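Local coordinates for protein 6-phosphogluconate dehydrogenase, NAD-binding (Mycolicibacterium smegmatis MC2 155, PDB 6SMT) that acts as an S-enantioselective imine reductase, binding NADPH in a Rossmann-type domain as the probable hydride source for reducing its substrate, at residues A70-V75 with R94-L99; V74-A79 with S100-D105; D78-I83 with R108-L113. All coordinates share one frame; numbering follows the deposited sequence.

In the fold
Following the chain from the N terminus, strand 69-72 runs into the cofactor-binding turn and helix 77-87, then strand 95-98 leads to a second turn and helix 104-116. Contact 1 (70-75 with 94-99) pairs the two strands and so closes the beta-alpha-beta loop that holds helix 77-87. Contact 2 (74-79 with 100-105) joins the two turns and helix starts, and contact 3 (78-83 with 108-113) joins the helices. Contacts 1 and 3 cross; contact 2 shares Val-74 and Val-75 with contact 1, Asp-78 and Ala-79 with contact 3. Together they tie sheet, NADPH-binding turns and helix layer, with centres 8 to 10 Å apart.

Contact 1. Residues A70-V75 with R94-L99; sequences ALVNVV and RTVIGL. With NDP (NADPH dihydro-nicotinamide-adenine-dinucleotide phosphate), chain L.
Two neighbouring parallel strands of the Rossmann sheet meet here, Ala-70 to Val-72 beside Val-96 to Gly-98, which with the connecting helix 77-87 form a beta-alpha-beta unit. Their axes approach to 4.7 Å with 22° between the N-to-C directions, an ordinary strand spacing. The backbone ladder alternates as parallel pairing requires: Ala-70 receives from Ile-97 N on its O at 2.7 Å and gives its own N to Thr-95 O, while Val-72 gives its N to Ile-97 O and takes Leu-99 N on its O at 2.8 Å. One face carries Leu-71 and Ile-97, which lie side by side and point the same way, with Leu-71 CD2 3.9 Å from Ile-97 CB. Leu-99 CD1 comes in against Leu-71 CB at 4.1 Å, and helix 20-31 packs over this face through Leu-25 and Leu-29. On the opposite face Val-72 CG2 meets Val-96 CG1 at 4.0 Å, and Val-72 also touches Val-80 of helix 77-87.

Past the strand end the pairing passes to a side chain. Asn-73 holds its CG anti to the backbone N (chi1 -176°), and its amide swings toward the other strand, where ND2 donates to Leu-99 O at 2.8 Å; the bond is bent, 141° at the hydrogen. Asn-73 ND2 also makes a weak bond to the ribose ring oxygen O4D of NADPH at 3.0 Å. Leu-99 O would thereby help, as a second-shell group, to fix the rotation of the amide at the cofactor. Met-21 and Leu-25 border Asn-73 as well. A dinucleotide lying across the carboxyl ends of parallel strands, met by the loops that follow them, is the hallmark of the Rossmann fold.

Contact 2. Residues V74-A79 with S100-D105; sequences VVDHDA and SSDTPD. With NDP (NADPH dihydro-nicotinamide-adenine-dinucleotide phosphate), chain L.
A single carboxylate, that of Asp-102, serves backbone amides at the starts of two helices at once. Its OD2 takes His-77 N, the first residue of helix 77-87, at 2.9 Å in a nearly straight bond, and its OD1 takes Thr-103 N at 2.8 Å, just ahead of helix 104-116. Both oxygens use the anti lone pair, the one turned away from the other oxygen. OD2 is gripped a second time by a water donating at 2.6 Å, which itself accepts from Asp-78 N. Three hydrogen bonds therefore restrain the group. The amino end of helix 77-87 would probably favour its negative charge, though the nearby carboxylates of Asp-76 and Asp-78 would work against it. Asp-76, the N-cap residue of that helix, places OD1 on Ala-79 N at 3.0 Å.

The imidazole of His-77 crosses Asp-102 obliquely, its plane 82° from the carboxylate, with CD2 resting 3.5 Å from Asp-102 CB. A water lies in the ring plane at NE2, and it accepts from Ser-100 N; on the other side ND1 is hydrogen-bonded to Thr-110 of the neighbouring helix.

These turns follow adjacent parallel strands of the Rossmann domain, and both line the NADPH site. Ser-100 turns its OG anti to its own carbonyl carbon (chi1 -57°), toward the other turn, where Val-74 N donates to it at 2.8 Å along an almost linear path (176°). The hydroxyl is also hydrogen-bonded to Val-72 O, so one buried oxygen serves backbone groups of both Val-72 and Val-74. Next along, Ser-101 N donates to ribose O3D of NADPH at 2.9 Å, and Ser-101 OG reaches Asp-176. A further water, donating to both Val-75 O at 2.7 Å and Ser-101 O, stitches the two turns together beside this ribose.

Contact 3. Residues D78-I83 with R108-L113; sequences DAVDAI and RRTAKL. With NDP (NADPH dihydro-nicotinamide-adenine-dinucleotide phosphate), chain L.
Arg-109 and Asp-81 open a polar seam between two parallel helices, 78-83 and 108-113, in the layer that covers one face of the Rossmann sheet. The segment axes stand 10.5 Å apart at 4° to each other, an orientation expected for successive crossover helices, and at that spacing side chains rather than backbones do the joining.

Arg-109 leaves its helix with CG anti to the backbone N (chi1 -172°), which carries CD to 3.9 Å from Asp-81 OD2; the bend at chi3 then turns the guanidinium. That group does not touch the carboxylate directly. Instead a water lies at its edge, in its plane, accepting from NH1 at 3.0 Å and donating to Asp-81 OD2 at 2.6 Å, so opposite charges are coupled through solvent.

One residue on, Thr-110 makes the direct link. Its OG1 donates to the syn lone pair of Asp-81 OD1 at 2.6 Å, a short bond between two buried side chains, while another water donates to both OG1 and Asp-81 OD2. Since OD2 thus receives two waters and OD1 the hydroxyl, both carboxylate oxygens are satisfied, and the arrangement would favour an ionised aspartate. Within its own helix the hydroxyl is also hydrogen-bonded to the backbone O of Arg-106. The methyl CG2 of Thr-110 meets Val-80 CG1 at 3.8 Å, the two side chains crossing at about a right angle. Val-80 also touches Val-74 and Ser-100, whereas Ile-83, farther round the helix, puts CD1 3.8 Å from adenine C2A of NADPH.

A full turn beyond Arg-109 comes Leu-113, which crosses Asp-81 at about a right angle and sets its CD1 methyl 3.5 Å from Asp-81 CG.

Contact 1. Residues A70-V75 with R94-L99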
# COMPACT_ATOMS: atom_id res chain seq x y z
N ALA B 70 -16.35 -4.37 -29.74
CA ALA B 70 -15.22 -3.45 -29.83
C ALA B 70 -14.75 -3.05 -28.41
O ALA B 70 -15.61 -2.65 -27.63
CB ALA B 70 -15.49 -2.22 -30.61
N LEU B 71 -13.48 -3.26 -28.12
CA LEU B 71 -12.88 -2.84 -26.84
C LEU B 71 -12.08 -1.59 -27.08
O LEU B 71 -11.23 -1.58 -28.03
CB LEU B 71 -11.96 -3.94 -26.29
CG LEU B 71 -12.56 -5.32 -26.26
CD1 LEU B 71 -11.56 -6.30 -25.64
CD2 LEU B 71 -13.87 -5.39 -25.54
N VAL B 72 -12.27 -0.52 -26.31
CA VAL B 72 -11.54 0.74 -26.48
C VAL B 72 -10.60 0.96 -25.28
O VAL B 72 -11.07 1.14 -24.17
CB VAL B 72 -12.46 1.93 -26.71
CG1 VAL B 72 -11.62 3.11 -27.09
CG2 VAL B 72 -13.57 1.63 -27.73
N ASN B 73 -9.31 0.79 -25.51
CA ASN B 73 -8.30 0.73 -24.43
C ASN B 73 -7.26 1.81 -24.68
O ASN B 73 -6.21 1.51 -25.30
CB ASN B 73 -7.74 -0.67 -24.32
CG ASN B 73 -6.75 -0.84 -23.19
OD1 ASN B 73 -5.56 -1.06 -23.43
ND2 ASN B 73 -7.23 -0.66 -21.94
N VAL B 74 -7.54 3.03 -24.26
CA VAL B 74 -6.69 4.20 -24.50
C VAL B 74 -6.57 4.99 -23.20
O VAL B 74 -7.15 4.62 -22.18
CB VAL B 74 -7.22 5.01 -25.68
CG1 VAL B 74 -7.08 4.26 -26.99
CG2 VAL B 74 -8.63 5.47 -25.45
N VAL B 75 -5.86 6.10 -23.24
CA VAL B 75 -5.44 6.78 -21.99
C VAL B 75 -6.64 7.26 -21.20
O VAL B 75 -6.63 7.07 -19.99
CB VAL B 75 -4.45 7.90 -22.28
CG1 VAL B 75 -5.07 9.01 -23.11
CG2 VAL B 75 -3.91 8.45 -20.94
N ARG B 94 -23.90 -2.95 -32.73
CA ARG B 94 -22.74 -3.66 -32.16
C ARG B 94 -22.60 -3.26 -30.70
O ARG B 94 -23.30 -2.42 -30.21
CB ARG B 94 -21.51 -3.24 -32.94
CG ARG B 94 -21.55 -3.66 -34.42
CD ARG B 94 -20.38 -3.20 -35.25
NE ARG B 94 -20.73 -3.32 -36.68
CZ ARG B 94 -20.68 -4.41 -37.36
NH1 ARG B 94 -20.07 -5.47 -36.85
NH2 ARG B 94 -21.11 -4.43 -38.63
N THR B 95 -21.66 -3.88 -30.02
CA THR B 95 -21.37 -3.60 -28.59
C THR B 95 -20.01 -2.97 -28.48
O THR B 95 -19.04 -3.49 -29.05
CB THR B 95 -21.37 -4.90 -27.77
OG1 THR B 95 -22.71 -5.43 -27.87
CG2 THR B 95 -21.08 -4.62 -26.30
N VAL B 96 -19.90 -1.87 -27.74
CA VAL B 96 -18.61 -1.20 -27.48
C VAL B 96 -18.38 -1.35 -25.98
O VAL B 96 -19.32 -1.13 -25.18
CB VAL B 96 -18.69 0.29 -27.81
CG1 VAL B 96 -17.46 1.02 -27.34
CG2 VAL B 96 -18.91 0.46 -29.32
N ILE B 97 -17.18 -1.76 -25.58
CA ILE B 97 -16.81 -1.79 -24.15
C ILE B 97 -15.67 -0.81 -23.97
O ILE B 97 -14.57 -0.98 -24.53
CB ILE B 97 -16.44 -3.19 -23.67
CG1 ILE B 97 -17.61 -4.13 -23.94
CG2 ILE B 97 -16.03 -3.16 -22.22
CD1 ILE B 97 -17.38 -5.56 -23.43
N GLY B 98 -15.86 0.17 -23.11
CA GLY B 98 -14.81 1.10 -22.74
C GLY B 98 -13.94 0.42 -21.72
O GLY B 98 -14.47 -0.09 -20.73
N LEU B 99 -12.65 0.40 -21.94
CA LEU B 99 -11.66 -0.15 -20.98
C LEU B 99 -10.61 0.91 -20.78
O LEU B 99 -9.39 0.61 -20.76
CB LEU B 99 -11.07 -1.48 -21.50
CG LEU B 99 -12.06 -2.60 -21.60
CD1 LEU B 99 -11.35 -3.80 -22.26
CD2 LEU B 99 -12.65 -3.01 -20.28
PA NDP L . -1.97 4.62 -22.10
O1A NDP L . -2.89 4.88 -20.95
O2A NDP L . -0.59 5.19 -22.10
O5B NDP L . -2.72 5.00 -23.44
C5B NDP L . -1.99 4.83 -24.67
C4B NDP L . -2.98 4.53 -25.77
O4B NDP L . -3.93 5.62 -25.92
C3B NDP L . -2.28 4.41 -27.14
O3B NDP L . -2.97 3.49 -27.97
C2B NDP L . -2.43 5.82 -27.67
O2B NDP L . -2.36 6.02 -29.07
C1B NDP L . -3.87 6.07 -27.26
N9A NDP L . -4.28 7.47 -27.30
C8A NDP L . -3.87 8.50 -26.48
N7A NDP L . -4.46 9.64 -26.77
C5A NDP L . -5.28 9.36 -27.85
C6A NDP L . -6.13 10.15 -28.67
N6A NDP L . -6.39 11.43 -28.45
N1A NDP L . -6.77 9.52 -29.68
C2A NDP L . -6.57 8.21 -29.89
N3A NDP L . -5.78 7.38 -29.21
C4A NDP L . -5.14 8.02 -28.21
O3 NDP L . -1.75 3.05 -22.38
PN NDP L . -1.95 1.68 -21.68
O1N NDP L . -1.99 0.66 -22.72
O2N NDP L . -0.93 1.53 -20.60
O5D NDP L . -3.35 1.78 -20.90
C5D NDP L . -4.58 1.88 -21.63
C4D NDP L . -5.67 2.02 -20.60
O4D NDP L . -5.69 0.80 -19.81
C3D NDP L . -5.54 3.19 -19.62
O3D NDP L . -6.78 3.84 -19.37
C2D NDP L . -5.05 2.51 -18.36
O2D NDP L . -5.37 3.17 -17.13
C1D NDP L . -5.67 1.14 -18.42
N1N NDP L . -4.90 0.09 -17.72
C2N NDP L . -3.57 -0.10 -18.01
C3N NDP L . -2.82 -0.99 -17.32
C7N NDP L . -1.39 -1.22 -17.61
O7N NDP L . -0.80 -2.03 -16.86
N7N NDP L . -0.77 -0.62 -18.61
C4N NDP L . -3.40 -1.74 -16.22
C5N NDP L . -4.81 -1.55 -16.00
C6N NDP L . -5.51 -0.71 -16.73
P2B NDP L . -0.87 6.12 -29.73
O1X NDP L . -1.16 6.67 -31.16
O2X NDP L . -0.10 7.14 -28.90
O3X NDP L . -0.21 4.80 -29.71

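Contact 2. Residues V74-A79 with S100-D105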
# COMPACT_ATOMS: atom_id res chain seq x y z
N VAL B 74 -7.54 3.03 -24.26
CA VAL B 74 -6.69 4.20 -24.50
C VAL B 74 -6.57 4.99 -23.20
O VAL B 74 -7.15 4.62 -22.18
CB VAL B 74 -7.22 5.01 -25.68
CG1 VAL B 74 -7.08 4.26 -26.99
CG2 VAL B 74 -8.63 5.47 -25.45
N VAL B 75 -5.86 6.10 -23.24
CA VAL B 75 -5.44 6.78 -21.99
C VAL B 75 -6.64 7.26 -21.20
O VAL B 75 -6.63 7.07 -19.99
CB VAL B 75 -4.45 7.90 -22.28
CG1 VAL B 75 -5.07 9.01 -23.11
CG2 VAL B 75 -3.91 8.45 -20.94
N ASP B 76 -7.67 7.85 -21.80
CA ASP B 76 -8.80 8.40 -21.06
C ASP B 76 -10.03 8.50 -21.95
O ASP B 76 -9.98 8.10 -23.13
CB ASP B 76 -8.43 9.76 -20.46
CG ASP B 76 -8.14 10.87 -21.50
OD1 ASP B 76 -8.39 10.72 -22.68
OD2 ASP B 76 -7.53 11.97 -21.11
N HIS B 77 -11.16 9.00 -21.42
CA HIS B 77 -12.41 9.11 -22.17
C HIS B 77 -12.37 10.29 -23.14
O HIS B 77 -13.15 10.20 -24.06
CB HIS B 77 -13.64 9.02 -21.29
CG HIS B 77 -13.97 7.60 -20.98
ND1 HIS B 77 -15.17 7.02 -21.41
CD2 HIS B 77 -13.23 6.57 -20.44
CE1 HIS B 77 -15.20 5.72 -21.07
NE2 HIS B 77 -14.01 5.42 -20.45
N ASP B 78 -11.49 11.26 -23.00
CA ASP B 78 -11.39 12.24 -24.12
C ASP B 78 -10.89 11.50 -25.38
O ASP B 78 -11.47 11.68 -26.49
CB ASP B 78 -10.48 13.41 -23.81
CG ASP B 78 -11.14 14.42 -22.85
OD1 ASP B 78 -12.35 14.50 -22.80
OD2 ASP B 78 -10.39 15.17 -22.32
N ALA B 79 -9.96 10.56 -25.23
CA ALA B 79 -9.49 9.74 -26.36
C ALA B 79 -10.58 8.80 -26.77
O ALA B 79 -10.82 8.63 -27.99
CB ALA B 79 -8.25 9.04 -25.97
N SER B 100 -10.96 2.15 -20.58
CA SER B 100 -10.05 3.29 -20.47
C SER B 100 -10.35 4.02 -19.18
O SER B 100 -11.51 4.47 -18.98
CB SER B 100 -10.22 4.23 -21.68
OG SER B 100 -9.99 3.48 -22.91
N SER B 101 -9.40 4.14 -18.27
CA SER B 101 -9.72 4.61 -16.91
C SER B 101 -10.13 6.08 -16.88
O SER B 101 -9.36 6.92 -17.39
CB SER B 101 -8.47 4.32 -16.03
OG SER B 101 -8.79 4.65 -14.67
N ASP B 102 -11.27 6.39 -16.33
CA ASP B 102 -11.76 7.76 -16.18
C ASP B 102 -12.92 7.74 -15.18
O ASP B 102 -13.18 6.70 -14.54
CB ASP B 102 -12.19 8.34 -17.55
CG ASP B 102 -11.97 9.83 -17.74
OD1 ASP B 102 -12.20 10.60 -16.75
OD2 ASP B 102 -11.60 10.25 -18.88
N THR B 103 -13.56 8.92 -14.97
CA THR B 103 -14.54 9.05 -13.89
C THR B 103 -15.87 8.40 -14.24
O THR B 103 -16.20 8.10 -15.39
CB THR B 103 -14.79 10.50 -13.59
OG1 THR B 103 -15.44 11.07 -14.74
CG2 THR B 103 -13.50 11.21 -13.30
N PRO B 104 -16.69 8.11 -13.21
CA PRO B 104 -18.01 7.59 -13.46
C PRO B 104 -18.85 8.44 -14.43
O PRO B 104 -19.53 7.90 -15.27
CB PRO B 104 -18.62 7.53 -12.04
CG PRO B 104 -17.40 7.31 -11.18
CD PRO B 104 -16.28 8.09 -11.79
N ASP B 105 -18.76 9.78 -14.28
CA ASP B 105 -19.59 10.56 -15.20
C ASP B 105 -19.04 10.45 -16.62
O ASP B 105 -19.89 10.56 -17.54
CB ASP B 105 -19.62 12.03 -14.77
CG ASP B 105 -20.69 12.28 -13.71
OD1 ASP B 105 -21.63 11.43 -13.46
OD2 ASP B 105 -20.65 13.36 -13.14
PA NDP L . -1.97 4.62 -22.10
O1A NDP L . -2.89 4.88 -20.95
O2A NDP L . -0.59 5.19 -22.10
O5B NDP L . -2.72 5.00 -23.44
C5B NDP L . -1.99 4.83 -24.67
C4B NDP L . -2.98 4.53 -25.77
O4B NDP L . -3.93 5.62 -25.92
C3B NDP L . -2.28 4.41 -27.14
O3B NDP L . -2.97 3.49 -27.97
C2B NDP L . -2.43 5.82 -27.67
O2B NDP L . -2.36 6.02 -29.07
C1B NDP L . -3.87 6.07 -27.26
N9A NDP L . -4.28 7.47 -27.30
C8A NDP L . -3.87 8.50 -26.48
N7A NDP L . -4.46 9.64 -26.77
C5A NDP L . -5.28 9.36 -27.85
C6A NDP L . -6.13 10.15 -28.67
N6A NDP L . -6.39 11.43 -28.45
N1A NDP L . -6.77 9.52 -29.68
C2A NDP L . -6.57 8.21 -29.89
N3A NDP L . -5.78 7.38 -29.21
C4A NDP L . -5.14 8.02 -28.21
O3 NDP L . -1.75 3.05 -22.38
PN NDP L . -1.95 1.68 -21.68
O1N NDP L . -1.99 0.66 -22.72
O2N NDP L . -0.93 1.53 -20.60
O5D NDP L . -3.35 1.78 -20.90
C5D NDP L . -4.58 1.88 -21.63
C4D NDP L . -5.67 2.02 -20.60
O4D NDP L . -5.69 0.80 -19.81
C3D NDP L . -5.54 3.19 -19.62
O3D NDP L . -6.78 3.84 -19.37
C2D NDP L . -5.05 2.51 -18.36
O2D NDP L . -5.37 3.17 -17.13
C1D NDP L . -5.67 1.14 -18.42
N1N NDP L . -4.90 0.09 -17.72
C2N NDP L . -3.57 -0.10 -18.01
C3N NDP L . -2.82 -0.99 -17.32
C7N NDP L . -1.39 -1.22 -17.61
O7N NDP L . -0.80 -2.03 -16.86
N7N NDP L . -0.77 -0.62 -18.61
C4N NDP L . -3.40 -1.74 -16.22
C5N NDP L . -4.81 -1.55 -16.00
C6N NDP L . -5.51 -0.71 -16.73
P2B NDP L . -0.87 6.12 -29.73
O1X NDP L . -1.16 6.67 -31.16
O2X NDP L . -0.10 7.14 -28.90
O3X NDP L . -0.21 4.80 -29.71
O HOH W 1 -6.38 7.46 -17.34
O HOH W 2 -13.76 2.81 -19.65
O HOH W 3 -10.88 12.33 -20.34

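Contact 3. Residues D78-I83 with R108-L113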
# COMPACT_ATOMS: atom_id res chain seq x y z
N ASP B 78 -11.49 11.26 -23.00
CA ASP B 78 -11.39 12.24 -24.12
C ASP B 78 -10.89 11.50 -25.38
O ASP B 78 -11.47 11.68 -26.49
CB ASP B 78 -10.48 13.41 -23.81
CG ASP B 78 -11.14 14.42 -22.85
OD1 ASP B 78 -12.35 14.50 -22.80
OD2 ASP B 78 -10.39 15.17 -22.32
N ALA B 79 -9.96 10.56 -25.23
CA ALA B 79 -9.49 9.74 -26.36
C ALA B 79 -10.58 8.80 -26.77
O ALA B 79 -10.82 8.63 -27.99
CB ALA B 79 -8.25 9.04 -25.97
N VAL B 80 -11.25 8.07 -25.86
CA VAL B 80 -12.35 7.18 -26.26
C VAL B 80 -13.37 7.93 -27.12
O VAL B 80 -13.76 7.39 -28.14
CB VAL B 80 -13.07 6.58 -25.03
CG1 VAL B 80 -14.31 5.79 -25.39
CG2 VAL B 80 -12.11 5.68 -24.26
N ASP B 81 -13.79 9.09 -26.62
CA ASP B 81 -14.91 9.80 -27.28
C ASP B 81 -14.43 10.35 -28.63
O ASP B 81 -15.25 10.33 -29.59
CB ASP B 81 -15.43 10.88 -26.36
CG ASP B 81 -16.13 10.29 -25.12
OD1 ASP B 81 -16.43 9.04 -25.09
OD2 ASP B 81 -16.49 11.10 -24.21
N ALA B 82 -13.17 10.71 -28.75
CA ALA B 82 -12.63 11.16 -30.07
C ALA B 82 -12.63 9.96 -31.04
O ALA B 82 -12.95 10.13 -32.28
CB ALA B 82 -11.26 11.74 -29.91
N ILE B 83 -12.28 8.76 -30.60
CA ILE B 83 -12.30 7.56 -31.46
C ILE B 83 -13.73 7.23 -31.84
O ILE B 83 -14.00 6.96 -33.02
CB ILE B 83 -11.59 6.41 -30.75
CG1 ILE B 83 -10.11 6.71 -30.61
CG2 ILE B 83 -11.88 5.07 -31.41
CD1 ILE B 83 -9.43 5.79 -29.56
N ARG B 108 -20.58 7.25 -18.08
CA ARG B 108 -22.02 7.49 -18.43
C ARG B 108 -22.13 8.33 -19.70
O ARG B 108 -22.99 8.05 -20.52
CB ARG B 108 -22.70 8.16 -17.24
CG ARG B 108 -22.81 7.33 -15.96
CD ARG B 108 -23.34 8.15 -14.75
NE ARG B 108 -23.23 7.38 -13.53
CZ ARG B 108 -22.51 7.68 -12.53
NH1 ARG B 108 -21.97 8.90 -12.41
NH2 ARG B 108 -22.49 6.81 -11.54
N ARG B 109 -21.26 9.29 -19.88
CA ARG B 109 -21.28 10.12 -21.09
C ARG B 109 -21.00 9.27 -22.29
O ARG B 109 -21.67 9.39 -23.34
CB ARG B 109 -20.25 11.23 -20.97
CG ARG B 109 -20.33 12.27 -22.09
CD ARG B 109 -19.14 13.16 -22.19
NE ARG B 109 -18.92 13.97 -21.03
CZ ARG B 109 -17.99 14.91 -21.00
NH1 ARG B 109 -17.23 15.15 -22.07
NH2 ARG B 109 -17.80 15.61 -19.91
N THR B 110 -19.96 8.45 -22.21
CA THR B 110 -19.62 7.59 -23.34
C THR B 110 -20.76 6.59 -23.62
O THR B 110 -21.05 6.32 -24.79
CB THR B 110 -18.27 6.87 -23.04
OG1 THR B 110 -17.24 7.86 -22.91
CG2 THR B 110 -17.91 5.91 -24.15
N ALA B 111 -21.43 6.05 -22.60
CA ALA B 111 -22.57 5.15 -22.80
C ALA B 111 -23.63 5.83 -23.67
O ALA B 111 -24.13 5.23 -24.60
CB ALA B 111 -23.12 4.76 -21.47
N LYS B 112 -23.86 7.12 -23.39
CA LYS B 112 -24.90 7.82 -24.15
C LYS B 112 -24.40 8.12 -25.55
O LYS B 112 -25.24 8.01 -26.52
CB LYS B 112 -25.34 9.09 -23.44
CG LYS B 112 -26.17 8.83 -22.18
CD LYS B 112 -26.76 10.06 -21.55
CE LYS B 112 -27.47 9.78 -20.23
NZ LYS B 112 -26.50 9.65 -19.11
N LEU B 113 -23.15 8.44 -25.75
CA LEU B 113 -22.61 8.62 -27.13
C LEU B 113 -22.79 7.36 -27.95
O LEU B 113 -23.21 7.41 -29.13
CB LEU B 113 -21.14 9.04 -27.12
CG LEU B 113 -20.87 10.40 -26.49
CD1 LEU B 113 -19.38 10.73 -26.47
CD2 LEU B 113 -21.66 11.49 -27.23
PA NDP L . -1.97 4.62 -22.10
O1A NDP L . -2.89 4.88 -20.95
O2A NDP L . -0.59 5.19 -22.10
O5B NDP L . -2.72 5.00 -23.44
C5B NDP L . -1.99 4.83 -24.67
C4B NDP L . -2.98 4.53 -25.77
O4B NDP L . -3.93 5.62 -25.92
C3B NDP L . -2.28 4.41 -27.14
O3B NDP L . -2.97 3.49 -27.97
C2B NDP L . -2.43 5.82 -27.67
O2B NDP L . -2.36 6.02 -29.07
C1B NDP L . -3.87 6.07 -27.26
N9A NDP L . -4.28 7.47 -27.30
C8A NDP L . -3.87 8.50 -26.48
N7A NDP L . -4.46 9.64 -26.77
C5A NDP L . -5.28 9.36 -27.85
C6A NDP L . -6.13 10.15 -28.67
N6A NDP L . -6.39 11.43 -28.45
N1A NDP L . -6.77 9.52 -29.68
C2A NDP L . -6.57 8.21 -29.89
N3A NDP L . -5.78 7.38 -29.21
C4A NDP L . -5.14 8.02 -28.21
O3 NDP L . -1.75 3.05 -22.38
PN NDP L . -1.95 1.68 -21.68
O1N NDP L . -1.99 0.66 -22.72
O2N NDP L . -0.93 1.53 -20.60
O5D NDP L . -3.35 1.78 -20.90
C5D NDP L . -4.58 1.88 -21.63
C4D NDP L . -5.67 2.02 -20.60
O4D NDP L . -5.69 0.80 -19.81
C3D NDP L . -5.54 3.19 -19.62
O3D NDP L . -6.78 3.84 -19.37
C2D NDP L . -5.05 2.51 -18.36
O2D NDP L . -5.37 3.17 -17.13
C1D NDP L . -5.67 1.14 -18.42
N1N NDP L . -4.90 0.09 -17.72
C2N NDP L . -3.57 -0.10 -18.01
C3N NDP L . -2.82 -0.99 -17.32
C7N NDP L . -1.39 -1.22 -17.61
O7N NDP L . -0.80 -2.03 -16.86
N7N NDP L . -0.77 -0.62 -18.61
C4N NDP L . -3.40 -1.74 -16.22
C5N NDP L . -4.81 -1.55 -16.00
C6N NDP L . -5.51 -0.71 -16.73
P2B NDP L . -0.87 6.12 -29.73
O1X NDP L . -1.16 6.67 -31.16
O2X NDP L . -0.10 7.14 -28.90
O3X NDP L . -0.21 4.80 -29.71
O HOH W 4 -16.86 10.48 -21.75
O HOH W 5 -16.90 13.64 -24.64